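Local coordinates for protein pectinesterase (Sitophilus oryzae, PDB 4PMH) that catalyses hydrolysis of the methyl esters of pectin, releasing methanol and acidic galacturonan, and probably helps the rice weevil digest plant cell walls, at residues A[144-149]-A[175-180]. Numbering follows the deposited sequence.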
loop_
_atom_site.group_PDB
_atom_site.type_symbol
_atom_site.label_atom_id
_atom_site.label_comp_id
_atom_site.label_asym_id
_atom_site.label_seq_id
_atom_site.Cartn_x
_atom_site.Cartn_y
_atom_site.Cartn_z
ATOM N N ILE A 144 10.810 -8.293 -15.118
ATOM C CA ILE A 144 9.986 -9.056 -14.192
ATOM C C ILE A 144 8.620 -8.396 -13.954
ATOM O O ILE A 144 7.628 -9.086 -13.644
ATOM C CB ILE A 144 10.709 -9.302 -12.841
ATOM C CG1 ILE A 144 10.987 -7.984 -12.117
ATOM C CG2 ILE A 144 11.980 -10.108 -13.083
ATOM C CD1 ILE A 144 11.737 -8.121 -10.808
ATOM N N GLY A 145 8.575 -7.066 -14.097
ATOM C CA GLY A 145 7.339 -6.301 -13.969
ATOM C C GLY A 145 6.969 -5.919 -12.543
ATOM O O GLY A 145 7.672 -6.270 -11.566
ATOM N N THR A 146 5.869 -5.190 -12.422
ATOM C CA THR A 146 5.536 -4.489 -11.176
ATOM C C THR A 146 5.273 -5.422 -9.985
ATOM O O THR A 146 5.872 -5.246 -8.907
ATOM C CB THR A 146 4.381 -3.491 -11.397
ATOM O OG1 THR A 146 4.774 -2.543 -12.407
ATOM C CG2 THR A 146 4.049 -2.728 -10.115
ATOM N N SER A 147 4.422 -6.418 -10.167
ATOM C CA SER A 147 4.201 -7.398 -9.100
ATOM C C SER A 147 5.503 -8.084 -8.671
ATOM O O SER A 147 5.716 -8.271 -7.494
ATOM C CB SER A 147 3.187 -8.473 -9.512
ATOM O OG SER A 147 1.998 -7.896 -9.977
ATOM N N CYS A 148 6.364 -8.477 -9.617
ATOM C CA CYS A 148 7.596 -9.207 -9.267
ATOM C C CYS A 148 8.711 -8.309 -8.681
ATOM O O CYS A 148 9.722 -8.799 -8.156
ATOM C CB CYS A 148 8.128 -10.008 -10.472
ATOM S SG CYS A 148 7.138 -11.477 -10.866
ATOM N N SER A 149 8.531 -6.997 -8.744
ATOM C CA SER A 149 9.475 -6.084 -8.116
ATOM C C SER A 149 9.345 -6.088 -6.576
ATOM O O SER A 149 10.171 -5.476 -5.892
ATOM C CB SER A 149 9.300 -4.672 -8.663
ATOM O OG SER A 149 8.180 -4.016 -8.070
ATOM N N ASP A 175 11.174 6.786 -14.525
ATOM C CA ASP A 175 10.115 5.909 -15.032
ATOM C C ASP A 175 9.977 4.567 -14.289
ATOM O O ASP A 175 9.078 3.790 -14.611
ATOM C CB ASP A 175 10.325 5.631 -16.540
ATOM C CG ASP A 175 9.836 6.775 -17.450
ATOM O OD1 ASP A 175 9.317 7.794 -16.945
ATOM O OD2 ASP A 175 9.971 6.644 -18.693
ATOM N N GLN A 176 10.835 4.275 -13.316
ATOM C CA GLN A 176 10.817 2.942 -12.683
ATOM C C GLN A 176 9.762 2.771 -11.572
ATOM O O GLN A 176 9.644 3.611 -10.710
ATOM C CB GLN A 176 12.197 2.585 -12.121
ATOM C CG GLN A 176 13.278 2.397 -13.192
ATOM C CD GLN A 176 14.554 1.821 -12.622
ATOM O OE1 GLN A 176 14.780 1.865 -11.406
ATOM N NE2 GLN A 176 15.400 1.264 -13.491
ATOM N N GLN A 177 9.044 1.646 -11.603
ATOM C CA GLN A 177 8.118 1.230 -10.542
ATOM C C GLN A 177 8.866 0.229 -9.682
ATOM O O GLN A 177 9.610 -0.587 -10.217
ATOM C CB GLN A 177 6.880 0.520 -11.128
ATOM C CG GLN A 177 6.067 1.319 -12.144
ATOM C CD GLN A 177 6.667 1.295 -13.553
ATOM O OE1 GLN A 177 7.597 0.543 -13.840
ATOM N NE2 GLN A 177 6.126 2.129 -14.439
ATOM N N ALA A 178 8.676 0.263 -8.366
ATOM C CA ALA A 178 9.391 -0.662 -7.485
ATOM C C ALA A 178 8.653 -0.825 -6.156
ATOM O O ALA A 178 8.643 0.075 -5.324
ATOM C CB ALA A 178 10.813 -0.178 -7.248
ATOM N N VAL A 179 8.086 -2.005 -5.954
ATOM C CA VAL A 179 7.194 -2.246 -4.840
ATOM C C VAL A 179 7.983 -2.695 -3.615
ATOM O O VAL A 179 8.842 -3.556 -3.697
ATOM C CB VAL A 179 6.111 -3.307 -5.180
ATOM C CG1 VAL A 179 5.233 -3.603 -3.957
ATOM C CG2 VAL A 179 5.253 -2.832 -6.342
ATOM N N ALA A 180 7.655 -2.106 -2.478
ATOM C CA ALA A 180 8.241 -2.508 -1.207
ATOM C C ALA A 180 7.393 -3.588 -0.587
ATOM O O ALA A 180 7.865 -4.705 -0.402
ATOM C CB ALA A 180 8.398 -1.327 -0.258
#
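Ser-149 and Val-179 illustrate how one buried hydroxyl can join a short helical turn to a neighbouring loop. The amide N of Val-179 donates to OG of Ser-149 at 2.9 Å, nearly straight at 163°, and the same hydroxyl donates to the carbonyl O of Thr-146, 2.7 Å from OG, in the carbonyl plane and on a lone pair. That carbonyl also accepts the backbone N of Ser-149, so two bonds from one residue grip it. With chi1 at 79°, OG sits between its own backbone N and carbonyl carbon, where it can serve both partners. Replacing Ser-149 by alanine would remove OG and is likely to leave the buried amide of Val-179 without this acceptor and the Thr-146 carbonyl with one donor fewer. Van der Waals contacts flank these bonds: CG2 of Val-179 lies 3.6 Å from Thr-146 O and meets CG2 of Thr-146 at 4.0 Å, the two side chains crossing at about a right angle. Further along, OG1 of Thr-146 rests against CB of Gln-177 at 3.9 Å, while the amide end of Gln-177 turns elsewhere, its OE1 hydrogen-bonded to NE2 of Gln-110. Outside this shell, the Cys-148–Cys-137 disulfide links residues 145-148 to helix 131-138, and Tyr-203 touches Val-179. The loop carries Gln-177, a probable substrate-binding residue beside Asp-200, the probable proton donor, in the active-site cleft along the right-handed parallel beta-helix of pectin methylesterases.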